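Long-range contact in glutaredoxin (PDB 4I2T), which probably reduces disulfides and glutathione-mixed disulfides as a thiol-dependent oxidoreductase of the thioredoxin superfamily: residues V17-K22 / K30-L35. Sequence-based numbering, arbitrary orientation.
Sequences VVIFSK and KGKRAL
I19 runs its CD1 methyl against the backbone of helix residues 30-35, 4.0 Å from K32 N and 4.1 Å from G31 C, while the aliphatic part of K32 crosses it at about a right angle, its CG touching both CD1 and CG2. With CG1 anti to the backbone N (chi1 -180°) and the chain extended beyond, CD1 is carried straight out to the helix. G31 matters by what it lacks: a CB there would point at the strand and come tight against CD1. V17, two residues before I19 on the strand, meets L35, one helical turn after G31, tip to tip, V17 CG1 lying 4.0 Å from L35 CD2 and 4.1 Å from L35 CD1; L35 CD1 also approaches I19 CB. At the other end the contact turns polar. The K32 chain, bent at chi3 (-78°), brings NZ to S21 OG in a weak 3.3 Å hydrogen bond, and a water accepts from NZ at 2.8 Å and donates to K22 O. Strand 17-21 and helix 26-36 open the beta-alpha-beta unit of the thioredoxin fold, with strand 45-48 completing it; the axes of strand 17-21 and helix segment 30-35 run nearly antiparallel, at 161°, and come within 9.9 Å. E48, on that neighbouring parallel strand, holds both polar ends: OE2 forms a salt bridge with K32 NZ and OE1 hydrogen-bonds S21 OG. A methionine in place of K32 would probably leave E48 without its charged mate and the water without its donor. I19 is placed by backbone bonds to T45 and I47, and L35 also packs on I44. S21 additionally touches the C25/C28 pair, which matches a thioredoxin-type CxxC at a helix start and is probably the redox centre.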
loop_
_atom_site.group_PDB
_atom_site.type_symbol
_atom_site.label_atom_id
_atom_site.label_comp_id
_atom_site.label_asym_id
_atom_site.label_seq_id
_atom_site.Cartn_x
_atom_site.Cartn_y
_atom_site.Cartn_z
ATOM N N VAL A 17 -0.546 6.576 3.915
ATOM C CA VAL A 17 -0.434 5.857 2.651
ATOM C C VAL A 17 0.615 4.767 2.798
ATOM O O VAL A 17 1.796 5.054 3.002
ATOM C CB VAL A 17 -0.039 6.794 1.485
ATOM C CG1 VAL A 17 0.046 6.016 0.175
ATOM C CG2 VAL A 17 -1.040 7.935 1.356
ATOM N N VAL A 18 0.179 3.515 2.701
ATOM C CA VAL A 18 1.062 2.381 2.923
ATOM C C VAL A 18 0.968 1.383 1.783
ATOM O O VAL A 18 -0.119 1.063 1.315
ATOM C CB VAL A 18 0.718 1.655 4.239
ATOM C CG1 VAL A 18 1.612 0.427 4.422
ATOM C CG2 VAL A 18 0.857 2.597 5.425
ATOM N N ILE A 19 2.117 0.881 1.356
ATOM C CA ILE A 19 2.159 -0.185 0.371
ATOM C C ILE A 19 3.122 -1.274 0.838
ATOM O O ILE A 19 4.286 -1.006 1.137
ATOM C CB ILE A 19 2.539 0.346 -1.039
ATOM C CG1 ILE A 19 2.573 -0.802 -2.051
ATOM C CG2 ILE A 19 3.872 1.090 -1.003
ATOM C CD1 ILE A 19 2.562 -0.354 -3.490
ATOM N N PHE A 20 2.618 -2.499 0.928
ATOM C CA PHE A 20 3.456 -3.661 1.183
ATOM C C PHE A 20 3.898 -4.200 -0.167
ATOM O O PHE A 20 3.092 -4.333 -1.086
ATOM C CB PHE A 20 2.694 -4.711 1.997
ATOM C CG PHE A 20 2.373 -4.262 3.386
ATOM C CD1 PHE A 20 3.245 -4.520 4.429
ATOM C CD2 PHE A 20 1.210 -3.557 3.650
ATOM C CE1 PHE A 20 2.964 -4.096 5.708
ATOM C CE2 PHE A 20 0.923 -3.126 4.930
ATOM C CZ PHE A 20 1.801 -3.398 5.961
ATOM N N SER A 21 5.186 -4.506 -0.280
ATOM C CA SER A 21 5.812 -4.696 -1.579
ATOM C C SER A 21 6.946 -5.699 -1.489
ATOM O O SER A 21 7.372 -6.064 -0.400
ATOM C CB SER A 21 6.344 -3.343 -2.059
ATOM O OG SER A 21 7.114 -3.458 -3.238
ATOM N N LYS A 22 7.408 -6.165 -2.643
ATOM C CA LYS A 22 8.689 -6.856 -2.734
ATOM C C LYS A 22 9.323 -6.508 -4.076
ATOM O O LYS A 22 8.680 -5.911 -4.942
ATOM C CB LYS A 22 8.534 -8.369 -2.562
ATOM C CG LYS A 22 7.829 -9.072 -3.691
ATOM C CD LYS A 22 7.471 -10.503 -3.292
ATOM C CE LYS A 22 6.782 -11.245 -4.420
ATOM N NZ LYS A 22 7.731 -11.652 -5.487
ATOM N N LYS A 30 4.423 -0.813 -10.410
ATOM C CA LYS A 30 3.344 0.026 -10.921
ATOM C C LYS A 30 2.641 0.786 -9.804
ATOM O O LYS A 30 2.288 1.954 -9.962
ATOM C CB LYS A 30 2.316 -0.821 -11.661
ATOM C CG LYS A 30 2.722 -1.226 -13.059
ATOM C CD LYS A 30 1.492 -1.578 -13.873
ATOM C CE LYS A 30 1.828 -2.435 -15.074
ATOM N NZ LYS A 30 0.703 -3.356 -15.388
ATOM N N GLY A 31 2.434 0.114 -8.676
ATOM C CA GLY A 31 1.753 0.710 -7.545
ATOM C C GLY A 31 2.514 1.881 -6.962
ATOM O O GLY A 31 1.944 2.952 -6.732
ATOM N N LYS A 32 3.805 1.686 -6.721
ATOM C CA LYS A 32 4.640 2.755 -6.191
ATOM C C LYS A 32 4.722 3.918 -7.176
ATOM O O LYS A 32 4.648 5.082 -6.778
ATOM C CB LYS A 32 6.027 2.224 -5.822
ATOM C CG LYS A 32 6.036 1.480 -4.489
ATOM C CD LYS A 32 7.383 0.883 -4.150
ATOM C CE LYS A 32 7.636 -0.390 -4.933
ATOM N NZ LYS A 32 8.913 -1.047 -4.507
ATOM N N ARG A 33 4.852 3.609 -8.461
ATOM C CA ARG A 33 4.905 4.648 -9.488
ATOM C C ARG A 33 3.619 5.471 -9.508
ATOM O O ARG A 33 3.652 6.694 -9.644
ATOM C CB ARG A 33 5.146 4.027 -10.862
ATOM C CG ARG A 33 6.595 3.699 -11.139
ATOM C CD ARG A 33 6.737 2.852 -12.386
ATOM N NE ARG A 33 8.124 2.787 -12.840
ATOM C CZ ARG A 33 8.497 2.407 -14.060
ATOM N NH1 ARG A 33 7.590 2.061 -14.964
ATOM N NH2 ARG A 33 9.785 2.383 -14.379
ATOM N N ALA A 34 2.484 4.795 -9.371
ATOM C CA ALA A 34 1.192 5.469 -9.381
ATOM C C ALA A 34 1.061 6.427 -8.198
ATOM O O ALA A 34 0.613 7.561 -8.359
ATOM C CB ALA A 34 0.072 4.450 -9.361
ATOM N N LEU A 35 1.446 5.970 -7.010
ATOM C CA LEU A 35 1.414 6.820 -5.826
ATOM C C LEU A 35 2.381 7.998 -5.960
ATOM O O LEU A 35 2.036 9.132 -5.614
ATOM C CB LEU A 35 1.739 6.005 -4.573
ATOM C CG LEU A 35 0.697 4.943 -4.212
ATOM C CD1 LEU A 35 1.238 4.001 -3.149
ATOM C CD2 LEU A 35 -0.587 5.591 -3.739
HETATM O O HOH W 1 8.782 -3.375 -6.113
#